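Local atomic coordinates of sialidase B (Streptococcus pneumoniae TIGR4, PDB entry 4XE9), a protein that catalyses the hydrolysis of glycosidic linkages of terminal sialic acid residues in oligosaccharides, glycoproteins and glycolipids. Residues S94-H99 with Y604-P609; A203-I208 with L267-R272; A57-N62 with N141-D146; S197-Q202 with W251-F256. The protein carries 1 engineered substitution. All coordinates share one frame; numbering follows the deposited sequence.

Contact 1: residues S94-H99 with Y604-P609; sequences SLWGKH and YGIDLP. Engineered in segment 604-609: Gly605 (natural residue Asp).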
# COMPACT_ATOMS: atom_id res chain seq x y z
N SER A 94 -7.63 -11.37 3.65
CA SER A 94 -7.31 -11.50 5.06
C SER A 94 -6.39 -12.68 5.38
O SER A 94 -5.92 -12.81 6.51
CB SER A 94 -8.60 -11.64 5.88
OG SER A 94 -9.43 -10.51 5.71
N LEU A 95 -6.11 -13.52 4.38
CA LEU A 95 -5.44 -14.80 4.63
C LEU A 95 -4.11 -14.98 3.91
O LEU A 95 -3.85 -14.34 2.88
CB LEU A 95 -6.37 -15.94 4.21
CG LEU A 95 -7.74 -16.02 4.88
CD1 LEU A 95 -8.57 -17.15 4.27
CD2 LEU A 95 -7.62 -16.20 6.38
N TRP A 96 -3.28 -15.87 4.44
CA TRP A 96 -2.14 -16.40 3.71
C TRP A 96 -2.42 -17.83 3.28
O TRP A 96 -3.17 -18.55 3.94
CB TRP A 96 -0.87 -16.35 4.58
CG TRP A 96 -0.12 -15.07 4.43
CD1 TRP A 96 -0.39 -13.89 5.04
CD2 TRP A 96 1.04 -14.85 3.61
NE1 TRP A 96 0.53 -12.93 4.65
CE2 TRP A 96 1.42 -13.50 3.78
CE3 TRP A 96 1.80 -15.66 2.76
CZ2 TRP A 96 2.52 -12.94 3.12
CZ3 TRP A 96 2.90 -15.11 2.11
CH2 TRP A 96 3.24 -13.76 2.29
N GLY A 97 -1.81 -18.24 2.17
CA GLY A 97 -1.97 -19.60 1.69
C GLY A 97 -0.69 -20.39 1.86
O GLY A 97 -0.64 -21.39 2.58
N LYS A 98 0.36 -19.94 1.17
CA LYS A 98 1.66 -20.59 1.18
C LYS A 98 2.77 -19.57 1.31
O LYS A 98 2.64 -18.44 0.84
CB LYS A 98 1.88 -21.36 -0.12
CG LYS A 98 1.19 -22.71 -0.20
CD LYS A 98 1.57 -23.43 -1.49
CE LYS A 98 1.31 -24.92 -1.38
NZ LYS A 98 0.86 -25.50 -2.68
N HIS A 99 3.87 -19.98 1.93
CA HIS A 99 5.08 -19.16 2.02
C HIS A 99 6.27 -20.10 1.90
O HIS A 99 6.33 -21.10 2.62
CB HIS A 99 5.11 -18.42 3.36
CG HIS A 99 6.39 -17.69 3.64
ND1 HIS A 99 6.88 -16.70 2.81
CD2 HIS A 99 7.27 -17.78 4.67
CE1 HIS A 99 8.01 -16.23 3.31
NE2 HIS A 99 8.27 -16.87 4.44
N TYR A 604 9.13 -17.66 -8.69
CA TYR A 604 8.76 -18.03 -7.32
C TYR A 604 7.40 -17.46 -6.94
O TYR A 604 7.20 -16.25 -6.95
CB TYR A 604 9.82 -17.55 -6.34
CG TYR A 604 9.36 -17.64 -4.90
CD1 TYR A 604 9.42 -18.85 -4.22
CD2 TYR A 604 8.88 -16.53 -4.24
CE1 TYR A 604 8.99 -18.95 -2.91
CE2 TYR A 604 8.46 -16.62 -2.93
CZ TYR A 604 8.51 -17.82 -2.28
OH TYR A 604 8.08 -17.91 -0.98
N GLY A 605 6.47 -18.34 -6.58
CA GLY A 605 5.15 -17.90 -6.15
C GLY A 605 5.16 -17.38 -4.73
O GLY A 605 5.43 -18.13 -3.79
N ILE A 606 4.87 -16.10 -4.56
CA ILE A 606 4.87 -15.48 -3.23
C ILE A 606 3.77 -16.06 -2.33
O ILE A 606 3.96 -16.27 -1.13
CB ILE A 606 4.76 -13.94 -3.34
CG1 ILE A 606 6.01 -13.40 -4.05
CG2 ILE A 606 4.53 -13.28 -1.96
CD1 ILE A 606 6.57 -12.11 -3.48
N ASP A 607 2.62 -16.33 -2.93
CA ASP A 607 1.50 -17.00 -2.27
C ASP A 607 0.62 -17.51 -3.42
O ASP A 607 1.06 -17.53 -4.57
CB ASP A 607 0.73 -16.00 -1.39
CG ASP A 607 -0.15 -16.69 -0.35
OD1 ASP A 607 -0.47 -17.88 -0.51
OD2 ASP A 607 -0.53 -16.02 0.63
N LEU A 608 -0.62 -17.90 -3.13
CA LEU A 608 -1.48 -18.54 -4.14
C LEU A 608 -1.69 -17.66 -5.36
O LEU A 608 -1.67 -16.43 -5.26
CB LEU A 608 -2.84 -18.92 -3.53
CG LEU A 608 -2.79 -19.63 -2.17
CD1 LEU A 608 -4.19 -20.05 -1.75
CD2 LEU A 608 -1.84 -20.84 -2.17
N PRO A 609 -1.89 -18.28 -6.53
CA PRO A 609 -2.18 -17.49 -7.73
C PRO A 609 -3.43 -16.62 -7.57
O PRO A 609 -3.55 -15.59 -8.23
CB PRO A 609 -2.43 -18.57 -8.79
CG PRO A 609 -1.57 -19.73 -8.36
CD PRO A 609 -1.63 -19.70 -6.83
O HOH W 1 6.44 -16.14 -0.03

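Contact 2: residues A203-I208 with L267-R272; sequences ANYFRI and LVYWPR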
# COMPACT_ATOMS: atom_id res chain seq x y z
N ALA A 203 -2.12 6.97 10.27
CA ALA A 203 -2.91 6.64 9.08
C ALA A 203 -3.43 5.22 9.21
O ALA A 203 -2.69 4.32 9.62
CB ALA A 203 -2.09 6.78 7.81
N ASN A 204 -4.68 4.98 8.82
CA ASN A 204 -5.23 3.64 8.94
C ASN A 204 -4.89 2.78 7.72
O ASN A 204 -5.13 1.57 7.73
CB ASN A 204 -6.75 3.72 9.15
CG ASN A 204 -7.32 2.50 9.87
OD1 ASN A 204 -6.62 1.79 10.58
ND2 ASN A 204 -8.63 2.26 9.70
N TYR A 205 -4.34 3.40 6.69
CA TYR A 205 -4.11 2.73 5.39
C TYR A 205 -2.75 3.08 4.82
O TYR A 205 -2.22 4.16 5.10
CB TYR A 205 -5.20 3.13 4.40
CG TYR A 205 -6.57 2.96 5.00
CD1 TYR A 205 -7.14 1.70 5.09
CD2 TYR A 205 -7.26 4.04 5.54
CE1 TYR A 205 -8.38 1.53 5.68
CE2 TYR A 205 -8.50 3.87 6.12
CZ TYR A 205 -9.04 2.62 6.19
OH TYR A 205 -10.26 2.44 6.78
N PHE A 206 -2.18 2.17 4.03
CA PHE A 206 -0.87 2.38 3.43
C PHE A 206 -0.86 1.81 2.02
O PHE A 206 -1.51 0.80 1.74
CB PHE A 206 0.23 1.71 4.28
CG PHE A 206 0.30 2.22 5.68
CD1 PHE A 206 1.04 3.35 5.98
CD2 PHE A 206 -0.37 1.56 6.71
CE1 PHE A 206 1.10 3.83 7.28
CE2 PHE A 206 -0.32 2.05 8.02
CZ PHE A 206 0.43 3.18 8.30
N ARG A 207 -0.16 2.50 1.12
CA ARG A 207 0.02 2.01 -0.24
C ARG A 207 1.39 2.45 -0.74
O ARG A 207 2.00 3.33 -0.15
CB ARG A 207 -1.07 2.55 -1.18
CG ARG A 207 -2.38 1.75 -1.19
CD ARG A 207 -3.07 1.79 -2.56
NE ARG A 207 -2.23 1.20 -3.60
CZ ARG A 207 -2.43 1.36 -4.91
NH1 ARG A 207 -3.46 2.09 -5.33
NH2 ARG A 207 -1.62 0.80 -5.79
N ILE A 208 1.84 1.85 -1.83
CA ILE A 208 3.05 2.28 -2.54
C ILE A 208 4.33 2.12 -1.69
O ILE A 208 5.00 3.10 -1.37
CB ILE A 208 2.93 3.74 -3.07
CG1 ILE A 208 1.48 4.10 -3.46
CG2 ILE A 208 3.80 3.93 -4.27
CD1 ILE A 208 0.89 3.25 -4.60
N LEU A 267 -6.79 8.60 12.39
CA LEU A 267 -6.98 7.18 12.14
C LEU A 267 -8.47 6.95 11.96
O LEU A 267 -9.24 6.98 12.92
CB LEU A 267 -6.45 6.39 13.34
CG LEU A 267 -6.10 4.90 13.25
CD1 LEU A 267 -4.92 4.72 12.34
CD2 LEU A 267 -5.78 4.33 14.64
N VAL A 268 -8.91 6.77 10.72
CA VAL A 268 -10.34 6.71 10.44
C VAL A 268 -10.73 5.38 9.80
O VAL A 268 -10.03 4.88 8.93
CB VAL A 268 -10.77 7.86 9.49
CG1 VAL A 268 -12.29 7.84 9.27
CG2 VAL A 268 -10.36 9.20 10.06
N TYR A 269 -11.84 4.78 10.24
CA TYR A 269 -12.36 3.61 9.54
C TYR A 269 -13.19 4.07 8.36
O TYR A 269 -14.34 4.49 8.52
CB TYR A 269 -13.21 2.71 10.44
CG TYR A 269 -14.00 1.69 9.65
CD1 TYR A 269 -13.35 0.68 8.95
CD2 TYR A 269 -15.39 1.74 9.60
CE1 TYR A 269 -14.06 -0.25 8.22
CE2 TYR A 269 -16.11 0.81 8.86
CZ TYR A 269 -15.44 -0.18 8.19
OH TYR A 269 -16.15 -1.11 7.46
N TRP A 270 -12.60 4.00 7.17
CA TRP A 270 -13.28 4.44 5.97
C TRP A 270 -14.37 3.46 5.56
O TRP A 270 -14.14 2.24 5.53
CB TRP A 270 -12.26 4.62 4.82
CG TRP A 270 -12.52 5.86 4.04
CD1 TRP A 270 -13.03 5.95 2.78
CD2 TRP A 270 -12.31 7.20 4.49
NE1 TRP A 270 -13.13 7.27 2.40
CE2 TRP A 270 -12.71 8.06 3.44
CE3 TRP A 270 -11.81 7.76 5.67
CZ2 TRP A 270 -12.63 9.45 3.54
CZ3 TRP A 270 -11.74 9.14 5.77
CH2 TRP A 270 -12.15 9.96 4.72
N PRO A 271 -15.56 3.97 5.24
CA PRO A 271 -16.69 3.09 4.89
C PRO A 271 -16.42 2.22 3.67
O PRO A 271 -15.80 2.69 2.71
CB PRO A 271 -17.84 4.07 4.60
CG PRO A 271 -17.20 5.39 4.35
CD PRO A 271 -15.92 5.39 5.16
N ARG A 272 -16.89 0.98 3.72
CA ARG A 272 -16.63 0.04 2.64
C ARG A 272 -17.89 -0.36 1.90
O ARG A 272 -17.85 -1.18 0.98
CB ARG A 272 -15.90 -1.20 3.17
CG ARG A 272 -14.65 -0.88 4.01
CD ARG A 272 -13.76 -2.11 4.19
NE ARG A 272 -13.23 -2.51 2.90
CZ ARG A 272 -13.71 -3.52 2.18
NH1 ARG A 272 -14.67 -4.30 2.66
NH2 ARG A 272 -13.20 -3.77 0.98
O HOH W 2 -6.79 7.10 8.65
O HOH W 3 -12.00 0.67 6.03

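Contact 3: residues A57-N62 with N141-D146; sequences AGFKNN and NINGID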
# COMPACT_ATOMS: atom_id res chain seq x y z
N ALA A 57 -35.07 -30.09 8.37
CA ALA A 57 -35.82 -29.64 7.20
C ALA A 57 -36.57 -28.35 7.49
O ALA A 57 -37.23 -28.23 8.52
CB ALA A 57 -36.78 -30.73 6.74
N GLY A 58 -36.46 -27.37 6.60
CA GLY A 58 -37.20 -26.13 6.75
C GLY A 58 -36.46 -25.04 7.50
O GLY A 58 -36.97 -23.93 7.64
N PHE A 59 -35.25 -25.35 7.98
CA PHE A 59 -34.45 -24.37 8.72
C PHE A 59 -33.08 -24.17 8.11
O PHE A 59 -32.09 -24.03 8.83
CB PHE A 59 -34.30 -24.79 10.19
CG PHE A 59 -35.60 -24.81 10.94
CD1 PHE A 59 -36.11 -23.65 11.51
CD2 PHE A 59 -36.33 -25.99 11.07
CE1 PHE A 59 -37.32 -23.66 12.19
CE2 PHE A 59 -37.54 -26.01 11.75
CZ PHE A 59 -38.03 -24.84 12.32
N LYS A 60 -33.03 -24.12 6.78
CA LYS A 60 -31.75 -24.03 6.07
C LYS A 60 -31.04 -22.71 6.32
O LYS A 60 -29.84 -22.59 6.10
CB LYS A 60 -31.95 -24.24 4.56
CG LYS A 60 -32.54 -23.05 3.82
CD LYS A 60 -32.42 -23.27 2.31
CE LYS A 60 -33.67 -22.86 1.57
NZ LYS A 60 -33.67 -21.42 1.17
N ASN A 61 -31.79 -21.72 6.80
CA ASN A 61 -31.23 -20.40 7.04
C ASN A 61 -31.05 -20.08 8.52
O ASN A 61 -31.08 -18.92 8.93
CB ASN A 61 -32.07 -19.32 6.35
CG ASN A 61 -32.04 -19.46 4.85
OD1 ASN A 61 -31.09 -19.98 4.28
ND2 ASN A 61 -33.10 -18.98 4.18
N ASN A 62 -30.86 -21.14 9.31
CA ASN A 62 -30.55 -21.01 10.73
C ASN A 62 -29.18 -21.58 11.01
O ASN A 62 -29.05 -22.75 11.37
CB ASN A 62 -31.58 -21.76 11.59
CG ASN A 62 -32.89 -21.01 11.72
OD1 ASN A 62 -33.33 -20.32 10.80
ND2 ASN A 62 -33.53 -21.14 12.89
N ASN A 141 -27.43 -19.10 20.14
CA ASN A 141 -28.83 -18.82 20.43
C ASN A 141 -29.68 -18.90 19.16
O ASN A 141 -30.84 -18.50 19.15
CB ASN A 141 -28.98 -17.43 21.06
CG ASN A 141 -30.19 -17.32 21.98
OD1 ASN A 141 -31.08 -18.17 21.95
ND2 ASN A 141 -30.22 -16.27 22.79
N ILE A 142 -29.09 -19.42 18.09
CA ILE A 142 -29.85 -19.63 16.86
C ILE A 142 -30.88 -20.76 17.06
O ILE A 142 -30.57 -21.82 17.59
CB ILE A 142 -28.90 -19.92 15.68
CG1 ILE A 142 -28.13 -18.65 15.32
CG2 ILE A 142 -29.65 -20.42 14.46
CD1 ILE A 142 -26.96 -18.89 14.39
N ASN A 143 -32.12 -20.49 16.65
CA ASN A 143 -33.23 -21.40 16.90
C ASN A 143 -33.01 -22.80 16.33
O ASN A 143 -32.92 -22.99 15.12
CB ASN A 143 -34.53 -20.82 16.33
CG ASN A 143 -35.74 -21.71 16.62
OD1 ASN A 143 -35.86 -22.29 17.71
ND2 ASN A 143 -36.64 -21.81 15.65
N GLY A 144 -32.92 -23.78 17.22
CA GLY A 144 -32.83 -25.18 16.83
C GLY A 144 -31.47 -25.72 16.42
O GLY A 144 -31.40 -26.77 15.78
N ILE A 145 -30.39 -25.03 16.78
CA ILE A 145 -29.05 -25.53 16.51
C ILE A 145 -28.91 -26.97 17.01
O ILE A 145 -29.26 -27.26 18.16
CB ILE A 145 -27.97 -24.69 17.21
CG1 ILE A 145 -27.92 -23.28 16.62
CG2 ILE A 145 -26.60 -25.35 17.08
CD1 ILE A 145 -27.48 -23.24 15.19
N ASP A 146 -28.42 -27.86 16.15
CA ASP A 146 -28.25 -29.26 16.55
C ASP A 146 -27.01 -29.90 15.94
O ASP A 146 -26.78 -31.10 16.11
CB ASP A 146 -29.51 -30.07 16.21
CG ASP A 146 -29.72 -30.23 14.72
OD1 ASP A 146 -29.11 -29.48 13.95
OD2 ASP A 146 -30.53 -31.10 14.33

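Contact 4: residues S197-Q202 with W251-F256; sequences SGDSTQ and WSEPIF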
# COMPACT_ATOMS: atom_id res chain seq x y z
N SER A 197 -1.66 0.14 11.16
CA SER A 197 -2.69 0.98 11.78
C SER A 197 -2.36 1.20 13.25
O SER A 197 -2.02 0.26 13.97
CB SER A 197 -4.04 0.30 11.65
OG SER A 197 -4.36 0.11 10.28
N GLY A 198 -2.42 2.46 13.69
CA GLY A 198 -2.20 2.79 15.09
C GLY A 198 -0.76 3.13 15.40
O GLY A 198 -0.42 3.46 16.54
N ASP A 199 0.11 3.06 14.40
CA ASP A 199 1.49 3.46 14.60
C ASP A 199 1.63 4.98 14.60
O ASP A 199 0.64 5.70 14.62
CB ASP A 199 2.43 2.79 13.59
CG ASP A 199 2.27 3.32 12.16
OD1 ASP A 199 1.52 4.29 11.92
OD2 ASP A 199 2.93 2.75 11.26
N SER A 200 2.87 5.46 14.60
CA SER A 200 3.14 6.88 14.76
C SER A 200 2.52 7.75 13.65
O SER A 200 2.33 8.95 13.85
CB SER A 200 4.64 7.13 14.85
OG SER A 200 5.30 6.59 13.72
N THR A 201 2.22 7.15 12.49
CA THR A 201 1.68 7.93 11.39
C THR A 201 0.23 8.28 11.62
O THR A 201 -0.28 9.28 11.08
CB THR A 201 1.83 7.22 10.01
OG1 THR A 201 0.91 6.12 9.91
CG2 THR A 201 3.25 6.72 9.79
N GLN A 202 -0.45 7.44 12.40
CA GLN A 202 -1.89 7.56 12.63
C GLN A 202 -2.72 7.47 11.34
O GLN A 202 -3.90 7.83 11.33
CB GLN A 202 -2.21 8.84 13.42
CG GLN A 202 -1.77 8.73 14.89
CD GLN A 202 -2.52 7.64 15.62
OE1 GLN A 202 -3.73 7.72 15.81
NE2 GLN A 202 -1.80 6.60 16.03
N TRP A 251 12.03 -3.06 12.78
CA TRP A 251 11.90 -1.78 12.09
C TRP A 251 11.62 -0.66 13.08
O TRP A 251 10.95 -0.86 14.09
CB TRP A 251 10.78 -1.87 11.04
CG TRP A 251 11.16 -2.83 9.96
CD1 TRP A 251 11.02 -4.19 9.99
CD2 TRP A 251 11.79 -2.51 8.73
NE1 TRP A 251 11.53 -4.74 8.84
CE2 TRP A 251 12.01 -3.72 8.04
CE3 TRP A 251 12.20 -1.32 8.12
CZ2 TRP A 251 12.62 -3.78 6.79
CZ3 TRP A 251 12.81 -1.37 6.87
CH2 TRP A 251 13.00 -2.59 6.22
N SER A 252 12.14 0.53 12.78
CA SER A 252 11.96 1.70 13.64
C SER A 252 10.54 2.23 13.56
O SER A 252 9.84 2.02 12.56
CB SER A 252 12.92 2.82 13.23
OG SER A 252 12.63 3.25 11.90
N GLU A 253 10.10 2.93 14.60
CA GLU A 253 8.80 3.59 14.55
C GLU A 253 8.86 4.64 13.45
O GLU A 253 9.81 5.42 13.38
CB GLU A 253 8.48 4.24 15.90
CG GLU A 253 7.03 4.68 16.07
CD GLU A 253 6.03 3.53 16.07
OE1 GLU A 253 6.40 2.38 16.37
OE2 GLU A 253 4.85 3.79 15.77
N PRO A 254 7.85 4.66 12.57
CA PRO A 254 7.90 5.55 11.41
C PRO A 254 8.02 7.03 11.76
O PRO A 254 7.55 7.47 12.82
CB PRO A 254 6.57 5.28 10.71
CG PRO A 254 6.24 3.85 11.08
CD PRO A 254 6.72 3.72 12.51
N ILE A 255 8.68 7.79 10.89
CA ILE A 255 8.64 9.25 10.97
C ILE A 255 8.13 9.75 9.62
O ILE A 255 7.98 8.97 8.69
CB ILE A 255 10.03 9.84 11.24
CG1 ILE A 255 11.02 9.42 10.14
CG2 ILE A 255 10.55 9.40 12.61
CD1 ILE A 255 12.32 10.19 10.18
N PHE A 256 7.88 11.05 9.50
CA PHE A 256 7.47 11.58 8.20
C PHE A 256 8.64 12.12 7.39
O PHE A 256 9.48 12.83 7.93
CB PHE A 256 6.41 12.68 8.34
CG PHE A 256 5.11 12.19 8.92
CD1 PHE A 256 4.33 11.26 8.24
CD2 PHE A 256 4.67 12.67 10.14
CE1 PHE A 256 3.14 10.81 8.77
CE2 PHE A 256 3.47 12.23 10.69
CZ PHE A 256 2.70 11.29 10.00

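Contact 1: residues S94-H99 with Y604-P609
The carboxylate of Asp607 meets the backbone of Gly97 and Lys98, joining the N-terminal concanavalin-like domain to the beta-propeller typical of sialidases. Hydrogen bonds carry the contact. Gly97 N gives a nearly straight bond to the syn lone pair of Asp607 OD2 (3.0 Å, N-H...O 164°), and a second, weak one to OD1. Lys98 N donates to Asp607 OD1 at 2.8 Å from above the carboxylate plane. Leu608 N reaches the same oxygen from the opposite face, so the group is held from both sides. With CG anti to the backbone N of Asp607 (chi1 -162°), the carboxylate extends to these amides. Its OD2 also forms a salt bridge with Lys632, which probably favours the ionised form.

Van der Waals contacts lie beside the carboxylate. The Trp96 ring lies 20° from the carboxylate plane, and its CE3 is 3.2 Å from Asp607 OD2; NE1 is bonded to Gln648. Leu608 CG packs on Gly97 CA at 3.9 Å, and the Leu608 and Lys98 side chains cross at about a right angle where CD2 touches Lys98 CG.

A water bridges the far end of the contact. Tyr604 OH, which also bonds Lys100 N, lies 2.6 Å from a water that sits 2.9 Å from His99 ND1 and donates to Ile606 O.

Contact 2: residues A203-I208 with L267-R272
Tyr205 reaches across to the backbone of Val268, Tyr269 and Trp270. Its CB does not point straight at segment 267-272, but with CG anti to the carbonyl carbon (chi1 -50°) the ring extends to that backbone. One ring face carries Asn204 CB, 3.5 Å above the plane and offset toward the rim. Farther out, Tyr205 CE2 lies 3.4 Å from Val268 O, and CZ is 4.0 Å from Trp270 CB. At the tip, Trp270 N donates to Tyr205 OH at 2.8 Å and 160°, arriving near the ring plane. The hydroxyl donates in turn to a water 2.6 Å from OH, which itself donates a hydrogen bond to Trp270 O.

Tyr205 begins strand 205-213, the first, edge strand of a four-stranded antiparallel blade of the propeller. Arg207, two residues on, is a substrate-binding residue by similarity; segment 267-272 thus packs on the start of the strand that carries it.

Beside the tyrosine, Asn204 ND2 bonds Val268 O at 3.1 Å, but from well above the carbonyl plane (56° out of it) and with a bent N-H...O angle. Asn204 OD1 is taken by Ser197 OG. Leu267 CD1 fits against Asn204 N at 3.5 Å, and a second water accepts from both Asn204 N and Val268 N.

Contact 3: residues A57-N62 with N141-D146
Asn62 and Asn143 meet through one direct hydrogen bond between two beta turns of the N-terminal concanavalin-like domain. Asn62 ND2 donates to Asn143 O at 3.0 Å with an N-H...O angle of 163°. The bond is well aligned on both partners: the donor lies in the carbonyl plane, on a lone pair, and the acceptor lies close to the plane of the Asn62 amide. Asn62 CG stands anti to its carbonyl carbon (chi1 -77°), which sends the amide across to the other loop. Alongside, Asn62 ND2 comes within 3.6 Å of Asn143 CB.

One apolar contact flanks the bond: Ile142 presents its CG2 branch to Asn62, 3.7 Å from CB. Looser van der Waals approaches lie beside it, Ile145 CD1 toward Asn62 O and, in one of the two conformers of Asn143, Phe59 CE1 toward Asn143 ND2 at 4.0 Å.

The next layer is the pair of turns. A type I turn from Phe59 to Asn62 is closed by Asn62 N donating to Phe59 O at 3.2 Å. On the other segment, a type II turn runs from Ile142 to Ile145, and its closing bond is weak; Gly144 supplies the positive phi of this turn.

Farther out, Gln82 OE1 receives a hydrogen bond from Asn62 ND2 and, in that same conformer of Asn143, one from Asn143 ND2, linking the two side chains through a third residue. Ala81 N satisfies Asn62 OD1, and Asp80 OD2 accepts from Asn143 N. Asn143 O, already held by Asn62, is also gripped by Asn54 ND2.

Contact 4: residues S197-Q202 with W251-F256
Ser200 OG donates to Pro254 O at 2.6 Å, the shortest polar bond between these segments. The donor is tilted 32° from the carbonyl plane of Pro254. A chi1 of 56° tucks OG between the backbone N and the carbonyl carbon of Ser200, facing the proline. The same residue is held a second time through its backbone: Ser200 N bonds Glu253 OE2 at 2.8 Å, with a bent N-H...O angle of 134°. To reach it, the glutamate chain folds at chi2, laying its CG 3.6 Å from Ser200 CB.

Ser200 belongs to a type I turn from Asp199 to Gln202, which leads into the first strand of a four-stranded antiparallel sheet of the propeller. Segment 251-256 comes from the far side of that sheet: it contains the end of the first BNR (Asp-box) repeat and the short outer strand 255-256. The contact therefore brings the approach to one edge strand against the entry to the other.

Within the turn, Asp199 OD1 receives two donors. Thr201 N comes from above the carboxylate plane, making an Asx turn, and Thr201 OG1 uses the syn lone pair. Asp199 O is gripped by Gln202 N and Gln202 NE2 from opposite faces of its plane.

Van der Waals contacts with Pro254 and Phe256 make up the rest. Asp199 OD2, which also accepts from Gln196 N, lies 3.5 Å from Pro254 CG. The methyl CG2 of Thr201 makes an apolar contact with Pro254 CB at 3.7 Å, and Thr201 O, bonded to Tyr227 OH, lies in the plane of the Phe256 ring, 3.8 Å from CZ.

Overall arrangement
Contacts 2 and 4 are neighbours, their centres about 14 Å apart; they share the continuous stretch 197-208 and also touch where Leu267 CD1 of contact 2 lies 3.4 Å from Gln202 O of contact 4. Both reach the same propeller sheet, whose Arg207 is a substrate-binding residue by similarity; the Thr201 side chain is about 12 Å from that of Arg207. Contact 1 joins the two domains; its centre is about 23 Å from that of contact 2 and about 26 Å from that of contact 4. Its Ile606 side chain is about 12 Å from that of Tyr615, the nucleophile by similarity. Contact 3 is remote, its centre about 36 Å from that of contact 1, and belongs wholly to the N-terminal domain.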